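Local coordinates for protein vestitone reductase (PDB 2P4H) that catalyses the stereospecific NADPH-dependent reduction of (3R)-vestitone to (3R,4R)-4'-methoxyisoflavan-2',4,7-triol, the penultimate step in the biosynthesis of the defence compound medicarpin in alfalfa, at residues A[10-15]-A[194-199]; A[5-10]-A[29-34]; A[188-193]-A[225-230]; A[17-22]-A[46-51]. All coordinates share one frame; numbering follows the deposited sequence.

Contact 1 of 4, residues A[10-15]-A[194-199]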
loop_
_atom_site.group_PDB
_atom_site.type_symbol
_atom_site.label_atom_id
_atom_site.label_comp_id
_atom_site.label_asym_id
_atom_site.label_seq_id
_atom_site.Cartn_x
_atom_site.Cartn_y
_atom_site.Cartn_z
ATOM N N THR A 10 -11.893 0.334 5.437
ATOM C CA THR A 10 -12.690 -0.246 4.362
ATOM C C THR A 10 -11.969 -0.230 3.019
ATOM O O THR A 10 -12.509 -0.682 2.011
ATOM C CB THR A 10 -14.053 0.465 4.209
ATOM O OG1 THR A 10 -13.846 1.861 3.982
ATOM C CG2 THR A 10 -14.902 0.267 5.460
ATOM N N GLY A 11 -10.748 0.295 3.001
ATOM C CA GLY A 11 -9.990 0.320 1.765
ATOM C C GLY A 11 -9.397 -1.049 1.480
ATOM O O GLY A 11 -9.395 -1.922 2.345
ATOM N N PHE A 12 -8.897 -1.240 0.265
ATOM C CA PHE A 12 -8.291 -2.507 -0.129
ATOM C C PHE A 12 -7.190 -2.951 0.839
ATOM O O PHE A 12 -7.264 -4.036 1.425
ATOM C CB PHE A 12 -7.747 -2.370 -1.563
ATOM C CG PHE A 12 -6.785 -3.456 -1.983
ATOM C CD1 PHE A 12 -7.038 -4.798 -1.708
ATOM C CD2 PHE A 12 -5.643 -3.128 -2.708
ATOM C CE1 PHE A 12 -6.165 -5.796 -2.153
ATOM C CE2 PHE A 12 -4.770 -4.116 -3.157
ATOM C CZ PHE A 12 -5.029 -5.449 -2.881
ATOM N N LEU A 13 -6.175 -2.119 1.026
ATOM C CA LEU A 13 -5.083 -2.491 1.918
ATOM C C LEU A 13 -5.510 -2.542 3.382
ATOM O O LEU A 13 -5.204 -3.501 4.097
ATOM C CB LEU A 13 -3.908 -1.521 1.758
ATOM C CG LEU A 13 -2.693 -1.881 2.617
ATOM C CD1 LEU A 13 -2.194 -3.275 2.261
ATOM C CD2 LEU A 13 -1.598 -0.844 2.415
ATOM N N GLY A 14 -6.216 -1.509 3.830
ATOM C CA GLY A 14 -6.655 -1.469 5.211
ATOM C C GLY A 14 -7.485 -2.669 5.624
ATOM O O GLY A 14 -7.250 -3.254 6.684
ATOM N N SER A 15 -8.457 -3.044 4.797
ATOM C CA SER A 15 -9.303 -4.178 5.139
ATOM C C SER A 15 -8.517 -5.485 5.148
ATOM O O SER A 15 -8.770 -6.353 5.983
ATOM C CB SER A 15 -10.509 -4.272 4.192
ATOM O OG SER A 15 -10.129 -4.444 2.840
ATOM N N PHE A 194 -8.794 -9.917 -2.223
ATOM C CA PHE A 194 -9.291 -8.727 -1.546
ATOM C C PHE A 194 -10.677 -8.986 -0.977
ATOM O O PHE A 194 -11.405 -9.851 -1.468
ATOM C CB PHE A 194 -9.314 -7.530 -2.510
ATOM C CG PHE A 194 -10.077 -7.776 -3.789
ATOM C CD1 PHE A 194 -11.428 -7.445 -3.892
ATOM C CD2 PHE A 194 -9.435 -8.317 -4.900
ATOM C CE1 PHE A 194 -12.122 -7.648 -5.086
ATOM C CE2 PHE A 194 -10.118 -8.525 -6.095
ATOM C CZ PHE A 194 -11.465 -8.189 -6.192
ATOM N N VAL A 195 -11.032 -8.251 0.072
ATOM C CA VAL A 195 -12.345 -8.409 0.689
ATOM C C VAL A 195 -13.201 -7.155 0.554
ATOM O O VAL A 195 -14.382 -7.169 0.907
ATOM C CB VAL A 195 -12.239 -8.782 2.192
ATOM C CG1 VAL A 195 -11.585 -10.149 2.345
ATOM C CG2 VAL A 195 -11.454 -7.720 2.952
ATOM N N CYS A 196 -12.613 -6.075 0.045
ATOM C CA CYS A 196 -13.348 -4.825 -0.133
ATOM C C CYS A 196 -14.414 -4.960 -1.226
ATOM O O CYS A 196 -14.301 -5.799 -2.121
ATOM C CB CYS A 196 -12.383 -3.675 -0.445
ATOM S SG CYS A 196 -11.213 -4.005 -1.770
ATOM N N PRO A 197 -15.465 -4.123 -1.166
ATOM C CA PRO A 197 -16.577 -4.130 -2.123
ATOM C C PRO A 197 -16.327 -3.767 -3.586
ATOM O O PRO A 197 -17.157 -4.070 -4.441
ATOM C CB PRO A 197 -17.597 -3.203 -1.461
ATOM C CG PRO A 197 -16.735 -2.217 -0.756
ATOM C CD PRO A 197 -15.683 -3.104 -0.123
ATOM N N LYS A 198 -15.201 -3.130 -3.887
ATOM C CA LYS A 198 -14.902 -2.759 -5.266
ATOM C C LYS A 198 -13.561 -3.321 -5.719
ATOM O O LYS A 198 -12.682 -3.583 -4.898
ATOM C CB LYS A 198 -14.880 -1.236 -5.419
ATOM C CG LYS A 198 -16.212 -0.555 -5.153
ATOM C CD LYS A 198 -16.103 0.948 -5.357
ATOM C CE LYS A 198 -17.437 1.633 -5.121
ATOM N NZ LYS A 198 -17.342 3.106 -5.321
ATOM N N LEU A 199 -13.411 -3.503 -7.028
ATOM C CA LEU A 199 -12.162 -4.013 -7.590
ATOM C C LEU A 199 -11.059 -2.975 -7.384
ATOM O O LEU A 199 -11.161 -1.852 -7.879
ATOM C CB LEU A 199 -12.333 -4.277 -9.089
ATOM C CG LEU A 199 -11.082 -4.735 -9.849
ATOM C CD1 LEU A 199 -10.641 -6.098 -9.335
ATOM C CD2 LEU A 199 -11.381 -4.798 -11.336
HETATM O O HOH W 1 -9.191 -6.154 0.993
#
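F12, in the first turn of helix 12-23, meets F194 and C196 of the loop 194-199 through apolar and sulfur contacts. The CD1-CE1 side of the F12 ring lies against the methylene of F194, with F12 CE1 3.6 Å from F194 CB, and the two side chains cross at about a right angle. F194 does not answer ring with ring: its CG stands between the backbone N and the carbonyl carbon (chi1 54°), which turns the ring away toward C315, C316 and K319 of helix 305-319. C196 SG packs 3.8 Å from F12 CB. The same sulfur lies 5.4 Å from the centroid of the F12 ring, 66° off the ring normal, an oblique sulfur-aromatic contact.

The polar part centres on S15. Its hydroxyl donates to G11 O (OG to O 2.7 Å), and S15 N also donates to that carbonyl at 2.9 Å between N and O. The two donors reach G11 O from opposite faces of its plane, so the N-cap residue is tied doubly to the first turn. A water bridges the segments, donating to S15 OG and accepting from V195 N over 2.9 Å. Alongside the bridge, the CG2 methyl of V195 covers S15 OG at 3.5 Å.

No direct hydrogen bond joins the segments; apolar contacts and the water hold the loop to the helix start. T10 to G14 belong to the predicted NADP(+) site, and the arrangement is that of the glycine-rich turn of a Rossmann fold, here in contact with a loop almost 180 residues further along the chain.

Contact 2 of 4, residues A[5-10]-A[29-34]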
loop_
_atom_site.group_PDB
_atom_site.type_symbol
_atom_site.label_atom_id
_atom_site.label_comp_id
_atom_site.label_asym_id
_atom_site.label_seq_id
_atom_site.Cartn_x
_atom_site.Cartn_y
_atom_site.Cartn_z
ATOM N N CYS A 5 -4.359 0.052 15.840
ATOM C CA CYS A 5 -5.302 0.959 15.196
ATOM C C CYS A 5 -4.940 1.058 13.719
ATOM O O CYS A 5 -3.808 1.404 13.375
ATOM C CB CYS A 5 -5.245 2.351 15.830
ATOM S SG CYS A 5 -6.425 3.522 15.102
ATOM N N VAL A 6 -5.908 0.755 12.861
ATOM C CA VAL A 6 -5.722 0.794 11.413
ATOM C C VAL A 6 -6.639 1.843 10.793
ATOM O O VAL A 6 -7.855 1.770 10.954
ATOM C CB VAL A 6 -6.081 -0.568 10.767
ATOM C CG1 VAL A 6 -5.847 -0.516 9.264
ATOM C CG2 VAL A 6 -5.260 -1.687 11.392
ATOM N N THR A 7 -6.072 2.820 10.094
ATOM C CA THR A 7 -6.909 3.822 9.442
ATOM C C THR A 7 -7.245 3.309 8.045
ATOM O O THR A 7 -6.544 2.443 7.514
ATOM C CB THR A 7 -6.203 5.183 9.309
ATOM O OG1 THR A 7 -5.059 5.047 8.457
ATOM C CG2 THR A 7 -5.771 5.693 10.672
ATOM N N GLY A 8 -8.318 3.833 7.458
ATOM C CA GLY A 8 -8.727 3.402 6.131
ATOM C C GLY A 8 -9.171 1.950 6.131
ATOM O O GLY A 8 -8.885 1.202 5.194
ATOM N N GLY A 9 -9.901 1.565 7.174
ATOM C CA GLY A 9 -10.355 0.192 7.326
ATOM C C GLY A 9 -11.164 -0.456 6.219
ATOM O O GLY A 9 -11.141 -1.680 6.081
ATOM N N THR A 10 -11.893 0.334 5.437
ATOM C CA THR A 10 -12.690 -0.246 4.362
ATOM C C THR A 10 -11.969 -0.230 3.019
ATOM O O THR A 10 -12.509 -0.682 2.011
ATOM C CB THR A 10 -14.053 0.465 4.209
ATOM O OG1 THR A 10 -13.846 1.861 3.982
ATOM C CG2 THR A 10 -14.902 0.267 5.460
ATOM N N ASN A 29 -8.663 -1.679 16.201
ATOM C CA ASN A 29 -9.460 -0.459 16.274
ATOM C C ASN A 29 -9.316 0.083 14.861
ATOM O O ASN A 29 -8.225 0.033 14.293
ATOM C CB ASN A 29 -8.857 0.559 17.246
ATOM C CG ASN A 29 -9.165 0.254 18.698
ATOM O OD1 ASN A 29 -8.655 0.926 19.598
ATOM N ND2 ASN A 29 -10.004 -0.745 18.936
ATOM N N THR A 30 -10.392 0.592 14.278
ATOM C CA THR A 30 -10.281 1.121 12.929
ATOM C C THR A 30 -11.136 2.356 12.694
ATOM O O THR A 30 -12.181 2.544 13.329
ATOM C CB THR A 30 -10.644 0.038 11.870
ATOM O OG1 THR A 30 -10.309 0.513 10.557
ATOM C CG2 THR A 30 -12.134 -0.282 11.912
ATOM N N THR A 31 -10.655 3.208 11.796
ATOM C CA THR A 31 -11.358 4.414 11.389
ATOM C C THR A 31 -11.531 4.215 9.886
ATOM O O THR A 31 -10.651 3.649 9.227
ATOM C CB THR A 31 -10.541 5.700 11.690
ATOM O OG1 THR A 31 -9.284 5.659 11.004
ATOM C CG2 THR A 31 -10.291 5.825 13.181
ATOM N N ILE A 32 -12.666 4.644 9.349
ATOM C CA ILE A 32 -12.935 4.453 7.929
ATOM C C ILE A 32 -13.403 5.710 7.208
ATOM O O ILE A 32 -13.819 6.686 7.834
ATOM C CB ILE A 32 -13.997 3.349 7.722
ATOM C CG1 ILE A 32 -15.338 3.798 8.310
ATOM C CG2 ILE A 32 -13.551 2.060 8.404
ATOM C CD1 ILE A 32 -16.459 2.794 8.131
ATOM N N ARG A 33 -13.331 5.668 5.882
ATOM C CA ARG A 33 -13.747 6.785 5.043
ATOM C C ARG A 33 -15.212 6.621 4.660
ATOM O O ARG A 33 -15.601 5.602 4.086
ATOM C CB ARG A 33 -12.889 6.841 3.776
ATOM C CG ARG A 33 -13.269 7.957 2.815
ATOM C CD ARG A 33 -12.446 7.889 1.536
ATOM N NE ARG A 33 -12.711 6.670 0.776
ATOM C CZ ARG A 33 -13.884 6.373 0.222
ATOM N NH1 ARG A 33 -14.909 7.207 0.340
ATOM N NH2 ARG A 33 -14.033 5.238 -0.450
ATOM N N ALA A 34 -16.022 7.623 4.980
ATOM C CA ALA A 34 -17.444 7.584 4.663
ATOM C C ALA A 34 -17.646 7.582 3.153
ATOM O O ALA A 34 -16.860 8.175 2.412
ATOM C CB ALA A 34 -18.150 8.779 5.284
HETATM O O HOH W 2 -9.668 6.382 8.110
HETATM O O HOH W 3 -11.780 3.481 4.739
HETATM O O HOH W 4 -16.216 3.012 3.441
#
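V6 is held to the strand 29-31 through both of its backbone polar atoms. V6 N donates to N29 O over 2.8 Å, nearly linearly (165° at the hydrogen). V6 O accepts twice, from T30 OG1 at 2.8 Å and, by a longer bond, from T31 N at 3.3 Å, and these donors arrive from opposite faces of the carbonyl plane. With OG1 turned opposite the backbone N (chi1 -170°), the T30 hydroxyl stands within reach of V6 O. Further along, G9 N gives T31 O an almost straight bond (3.0 Å, 178°).

Three waters carry the link onward. One joins G8 N to T31 OG1, while two others connect T10 OG1 with the backbone N and O of R33, a residue predicted, like G8 to T10, to bind NADP(+).

The lack of a side chain on G9 lets T30 OG1 come within 3.2 Å of G9 CA. Farther out, the methyls T10 CG2 and I32 CG2 touch at 3.7 Å, their side chains crossing at about a right angle.

These are the parallel strands of the first beta-alpha-beta unit. Strand 3-7 has strand 77-80 on its other side, and strand 27-31 has strand 55-57. Helix 12-23 packs on the face bearing V6 and T30, whereas helix 69-72 reaches C5 and T31 on the opposite face.

Contact 3 of 4, residues A[188-193]-A[225-230]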
loop_
_atom_site.group_PDB
_atom_site.type_symbol
_atom_site.label_atom_id
_atom_site.label_comp_id
_atom_site.label_asym_id
_atom_site.label_seq_id
_atom_site.Cartn_x
_atom_site.Cartn_y
_atom_site.Cartn_z
ATOM N N PRO A 188 4.597 -0.652 -4.124
ATOM C CA PRO A 188 4.414 -0.646 -5.577
ATOM C C PRO A 188 2.965 -1.063 -5.860
ATOM O O PRO A 188 2.071 -0.766 -5.068
ATOM C CB PRO A 188 5.422 -1.690 -6.032
ATOM C CG PRO A 188 5.275 -2.738 -4.964
ATOM C CD PRO A 188 5.191 -1.927 -3.674
ATOM N N PHE A 189 2.719 -1.730 -6.982
ATOM C CA PHE A 189 1.364 -2.198 -7.271
ATOM C C PHE A 189 1.083 -3.332 -6.284
ATOM O O PHE A 189 1.794 -4.341 -6.276
ATOM C CB PHE A 189 1.268 -2.738 -8.701
ATOM C CG PHE A 189 1.127 -1.673 -9.751
ATOM C CD1 PHE A 189 -0.130 -1.274 -10.189
ATOM C CD2 PHE A 189 2.252 -1.072 -10.308
ATOM C CE1 PHE A 189 -0.267 -0.291 -11.172
ATOM C CE2 PHE A 189 2.125 -0.088 -11.287
ATOM C CZ PHE A 189 0.865 0.301 -11.720
ATOM N N ILE A 190 0.065 -3.155 -5.446
ATOM C CA ILE A 190 -0.319 -4.165 -4.454
ATOM C C ILE A 190 -1.375 -5.070 -5.085
ATOM O O ILE A 190 -2.430 -4.598 -5.518
ATOM C CB ILE A 190 -0.883 -3.488 -3.198
ATOM C CG1 ILE A 190 0.145 -2.493 -2.645
ATOM C CG2 ILE A 190 -1.234 -4.536 -2.151
ATOM C CD1 ILE A 190 -0.411 -1.597 -1.563
ATOM N N VAL A 191 -1.094 -6.371 -5.120
ATOM C CA VAL A 191 -1.983 -7.328 -5.776
ATOM C C VAL A 191 -2.198 -8.617 -4.982
ATOM O O VAL A 191 -1.296 -9.094 -4.300
ATOM C CB VAL A 191 -1.392 -7.687 -7.170
ATOM C CG1 VAL A 191 -2.284 -8.681 -7.904
ATOM C CG2 VAL A 191 -1.209 -6.412 -7.994
ATOM N N GLY A 192 -3.403 -9.177 -5.085
ATOM C CA GLY A 192 -3.726 -10.422 -4.402
ATOM C C GLY A 192 -5.224 -10.557 -4.246
ATOM O O GLY A 192 -5.983 -9.991 -5.032
ATOM N N ARG A 193 -5.662 -11.334 -3.259
ATOM C CA ARG A 193 -7.093 -11.460 -3.016
ATOM C C ARG A 193 -7.496 -10.173 -2.304
ATOM O O ARG A 193 -6.639 -9.421 -1.839
ATOM C CB ARG A 193 -7.407 -12.647 -2.102
ATOM C CG ARG A 193 -7.118 -14.018 -2.680
ATOM C CD ARG A 193 -7.672 -15.096 -1.753
ATOM N NE ARG A 193 -9.115 -14.951 -1.580
ATOM C CZ ARG A 193 -10.027 -15.416 -2.431
ATOM N NH1 ARG A 193 -9.656 -16.075 -3.521
ATOM N NH2 ARG A 193 -11.314 -15.201 -2.199
ATOM N N VAL A 225 3.941 -6.306 -5.481
ATOM C CA VAL A 225 4.042 -7.009 -4.202
ATOM C C VAL A 225 2.702 -7.681 -3.904
ATOM O O VAL A 225 1.654 -7.194 -4.323
ATOM C CB VAL A 225 4.400 -6.042 -3.031
ATOM C CG1 VAL A 225 3.261 -5.060 -2.778
ATOM C CG2 VAL A 225 4.713 -6.839 -1.769
ATOM N N HIS A 226 2.746 -8.810 -3.202
ATOM C CA HIS A 226 1.530 -9.529 -2.828
ATOM C C HIS A 226 0.952 -8.809 -1.608
ATOM O O HIS A 226 1.675 -8.517 -0.652
ATOM C CB HIS A 226 1.867 -10.982 -2.471
ATOM C CG HIS A 226 0.666 -11.865 -2.322
ATOM N ND1 HIS A 226 -0.304 -11.651 -1.366
ATOM C CD2 HIS A 226 0.281 -12.967 -3.010
ATOM C CE1 HIS A 226 -1.235 -12.583 -1.471
ATOM N NE2 HIS A 226 -0.904 -13.393 -2.461
ATOM N N VAL A 227 -0.346 -8.525 -1.639
ATOM C CA VAL A 227 -0.985 -7.821 -0.535
ATOM C C VAL A 227 -0.776 -8.485 0.828
ATOM O O VAL A 227 -0.627 -7.794 1.835
ATOM C CB VAL A 227 -2.507 -7.631 -0.794
ATOM C CG1 VAL A 227 -3.232 -8.964 -0.741
ATOM C CG2 VAL A 227 -3.093 -6.656 0.222
ATOM N N ASP A 228 -0.755 -9.815 0.877
ATOM C CA ASP A 228 -0.563 -10.459 2.171
ATOM C C ASP A 228 0.873 -10.309 2.666
ATOM O O ASP A 228 1.123 -10.350 3.875
ATOM C CB ASP A 228 -0.972 -11.933 2.134
ATOM C CG ASP A 228 -1.200 -12.496 3.525
ATOM O OD1 ASP A 228 -1.956 -11.868 4.294
ATOM O OD2 ASP A 228 -0.626 -13.557 3.855
ATOM N N ASP A 229 1.829 -10.149 1.753
ATOM C CA ASP A 229 3.194 -9.925 2.207
ATOM C C ASP A 229 3.268 -8.510 2.786
ATOM O O ASP A 229 4.059 -8.251 3.691
ATOM C CB ASP A 229 4.213 -10.104 1.077
ATOM C CG ASP A 229 4.726 -11.535 0.980
ATOM O OD1 ASP A 229 4.877 -12.181 2.041
ATOM O OD2 ASP A 229 4.997 -12.009 -0.142
ATOM N N VAL A 230 2.439 -7.595 2.282
ATOM C CA VAL A 230 2.439 -6.241 2.830
ATOM C C VAL A 230 1.903 -6.305 4.262
ATOM O O VAL A 230 2.435 -5.650 5.158
ATOM C CB VAL A 230 1.562 -5.274 2.002
ATOM C CG1 VAL A 230 1.521 -3.908 2.681
ATOM C CG2 VAL A 230 2.129 -5.129 0.600
#
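I190 and V227 form the tight centre of this contact, where the I190 CG2 methyl lies 3.6 Å from V227 CB and the two side chains cross at about a right angle. With CG2 anti to the backbone N of I190 (chi1 -56° for CG1), one branch reaches V227 while CG1 runs alongside V225, pointing the same way. The V225 CG1 methyl that it touches also meets P188, whose CG lies 3.8 Å from V225 CG1.

Three backbone bonds run through this core. V225 N donates to F189 O, V191 N to V225 O (3.0 Å), and V227 N to V191 O (2.9 Å), the last from 47° above the carbonyl plane. The first two pair strand 189-191 in parallel with the end of strand 219-226, part of a mixed sheet distinct from the seven-stranded Rossmann sheet; the third anchors the start of helix 227-239 to the partner strand. H226 is the N-cap of that helix: its ND1 accepts from D228 N at 2.9 Å, the donor lying in the ring plane. V191 O sits over one face of the imidazole, 3.9 Å above its plane and offset toward the rim, while NE2 is hydrogen-bonded to D311 and the ring stacks with Y303.

The looser part of the contact lies with two side chains that turn off from segment 225-230: F189, which meets F222 edge-to-face, and the partly exposed R193, which carries its guanidinium to a salt bridge with E318. By contrast, the R193 carbonyl is buried beside the V227 CG1 methyl, 3.6 Å from R193 O, and has no hydrogen-bonding partner in the model.

Contact 4 of 4, residues A[17-22]-A[46-51]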
loop_
_atom_site.group_PDB
_atom_site.type_symbol
_atom_site.label_atom_id
_atom_site.label_comp_id
_atom_site.label_asym_id
_atom_site.label_seq_id
_atom_site.Cartn_x
_atom_site.Cartn_y
_atom_site.Cartn_z
ATOM N N ILE A 17 -5.358 -5.790 5.881
ATOM C CA ILE A 17 -4.530 -5.740 7.076
ATOM C C ILE A 17 -5.364 -6.072 8.320
ATOM O O ILE A 17 -4.876 -6.738 9.233
ATOM C CB ILE A 17 -3.849 -4.355 7.209
ATOM C CG1 ILE A 17 -2.695 -4.271 6.203
ATOM C CG2 ILE A 17 -3.343 -4.135 8.632
ATOM C CD1 ILE A 17 -1.946 -2.949 6.210
ATOM N N ILE A 18 -6.618 -5.622 8.357
ATOM C CA ILE A 18 -7.481 -5.931 9.497
ATOM C C ILE A 18 -7.702 -7.445 9.541
ATOM O O ILE A 18 -7.623 -8.066 10.602
ATOM C CB ILE A 18 -8.841 -5.204 9.385
ATOM C CG1 ILE A 18 -8.639 -3.705 9.635
ATOM C CG2 ILE A 18 -9.844 -5.795 10.377
ATOM C CD1 ILE A 18 -9.890 -2.877 9.503
ATOM N N LYS A 19 -7.972 -8.030 8.379
ATOM C CA LYS A 19 -8.178 -9.473 8.268
ATOM C C LYS A 19 -6.950 -10.199 8.822
ATOM O O LYS A 19 -7.063 -11.112 9.647
ATOM C CB LYS A 19 -8.387 -9.841 6.794
ATOM C CG LYS A 19 -8.436 -11.327 6.494
ATOM C CD LYS A 19 -8.624 -11.552 4.999
ATOM C CE LYS A 19 -8.608 -13.029 4.627
ATOM N NZ LYS A 19 -7.283 -13.662 4.859
ATOM N N SER A 20 -5.776 -9.773 8.369
ATOM C CA SER A 20 -4.507 -10.356 8.784
ATOM C C SER A 20 -4.250 -10.220 10.282
ATOM O O SER A 20 -3.832 -11.175 10.940
ATOM C CB SER A 20 -3.367 -9.695 8.005
ATOM O OG SER A 20 -2.101 -10.103 8.489
ATOM N N LEU A 21 -4.488 -9.031 10.822
ATOM C CA LEU A 21 -4.273 -8.799 12.245
ATOM C C LEU A 21 -5.144 -9.721 13.091
ATOM O O LEU A 21 -4.678 -10.303 14.071
ATOM C CB LEU A 21 -4.571 -7.339 12.592
ATOM C CG LEU A 21 -3.490 -6.331 12.191
ATOM C CD1 LEU A 21 -4.036 -4.914 12.297
ATOM C CD2 LEU A 21 -2.270 -6.511 13.093
ATOM N N LEU A 22 -6.407 -9.857 12.709
ATOM C CA LEU A 22 -7.320 -10.711 13.453
ATOM C C LEU A 22 -6.883 -12.171 13.379
ATOM O O LEU A 22 -6.961 -12.899 14.371
ATOM C CB LEU A 22 -8.745 -10.543 12.921
ATOM C CG LEU A 22 -9.395 -9.178 13.185
ATOM C CD1 LEU A 22 -10.724 -9.097 12.459
ATOM C CD2 LEU A 22 -9.593 -8.973 14.683
ATOM N N THR A 46 -17.035 -6.832 9.585
ATOM C CA THR A 46 -17.616 -7.423 10.787
ATOM C C THR A 46 -17.840 -8.927 10.668
ATOM O O THR A 46 -18.002 -9.615 11.677
ATOM C CB THR A 46 -18.952 -6.737 11.165
ATOM O OG1 THR A 46 -19.871 -6.826 10.071
ATOM C CG2 THR A 46 -18.716 -5.273 11.503
ATOM N N ASN A 47 -17.843 -9.436 9.439
ATOM C CA ASN A 47 -18.029 -10.865 9.216
ATOM C C ASN A 47 -16.695 -11.604 9.220
ATOM O O ASN A 47 -16.661 -12.833 9.191
ATOM C CB ASN A 47 -18.754 -11.119 7.891
ATOM C CG ASN A 47 -20.225 -10.749 7.951
ATOM O OD1 ASN A 47 -20.936 -11.146 8.873
ATOM N ND2 ASN A 47 -20.690 -9.992 6.964
ATOM N N LEU A 48 -15.596 -10.857 9.253
ATOM C CA LEU A 48 -14.275 -11.472 9.273
ATOM C C LEU A 48 -14.113 -12.261 10.566
ATOM O O LEU A 48 -14.574 -11.837 11.627
ATOM C CB LEU A 48 -13.176 -10.408 9.190
ATOM C CG LEU A 48 -13.034 -9.584 7.907
ATOM C CD1 LEU A 48 -11.946 -8.540 8.111
ATOM C CD2 LEU A 48 -12.692 -10.488 6.729
ATOM N N PRO A 49 -13.461 -13.429 10.494
ATOM C CA PRO A 49 -13.261 -14.249 11.691
ATOM C C PRO A 49 -12.604 -13.455 12.820
ATOM O O PRO A 49 -11.579 -12.803 12.615
ATOM C CB PRO A 49 -12.372 -15.380 11.181
ATOM C CG PRO A 49 -12.827 -15.540 9.766
ATOM C CD PRO A 49 -12.933 -14.108 9.298
ATOM N N GLY A 50 -13.211 -13.504 14.002
ATOM C CA GLY A 50 -12.671 -12.801 15.153
ATOM C C GLY A 50 -13.094 -11.350 15.312
ATOM O O GLY A 50 -12.821 -10.736 16.342
ATOM N N ALA A 51 -13.769 -10.800 14.309
ATOM C CA ALA A 51 -14.202 -9.406 14.357
ATOM C C ALA A 51 -15.279 -9.115 15.401
ATOM O O ALA A 51 -15.228 -8.093 16.088
ATOM C CB ALA A 51 -14.691 -8.971 12.982
HETATM O O HOH W 5 -9.780 -12.378 9.866
#
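L22 lies against the peptide groups of the turn 48-51, the flat groups of a contact without any aromatic ring. Its CB comes to 3.6 Å from P49 O, and its CD1 methyl meets both P49 O and A51 N, 3.9 Å from the latter. The other branch, CD2, stands 4.0 Å from G50 O, so both methyls rest on the backbone of the turn.

Apolar side chains fill the rest. L22 CD1 touches A51 CB at 4.0 Å and also comes near L48 CB. L48 sends its CD1 methyl to the helix, where it settles on K19, 3.9 Å from K19 CA, and beside the CG2 methyl of I18. The CG of L48 is anti to its carbonyl carbon (chi1 -66°), which directs the branched end at the helix surface. K19 takes part through CA and CB, while its ammonium leads away to a salt bridge with E23.

No direct hydrogen bond crosses. A water donates to K19 O at 3.0 Å and, weakly, to P49 O, bridging helix and loop on the flank of L22.

Residues L48 to A51 form a type II beta turn, closed by A51 N donating to L48 O (3.0 Å), with G50 at positive phi and as the N-cap of helix 51-54. The contact joins this turn to a flank of helix 12-23, the first crossover helix of the Rossmann fold, whose I18, L21 and L22 pack on strand 27-31.

In the fold
Helix 12-23 ties the set together. Contact 1 uses its N-terminal turn and contact 4 its later turns, while contact 2 pairs the strands that precede and follow it. The centres of contacts 1, 2 and 4 lie 11 to 13 Å from one another, and all three pairs touch; I18, for example, packs on G9 and T30. Contact 3 belongs to the mixed sheet and comes later in the chain than contacts 2 and 4, about 19 and 17 Å from them between centres. It meets contact 1, their centres about 12 Å apart, through F12, which packs against I190, R193 and V227. The predicted cofactor loop thus touches its own beta-alpha-beta unit and segments from 188 onward.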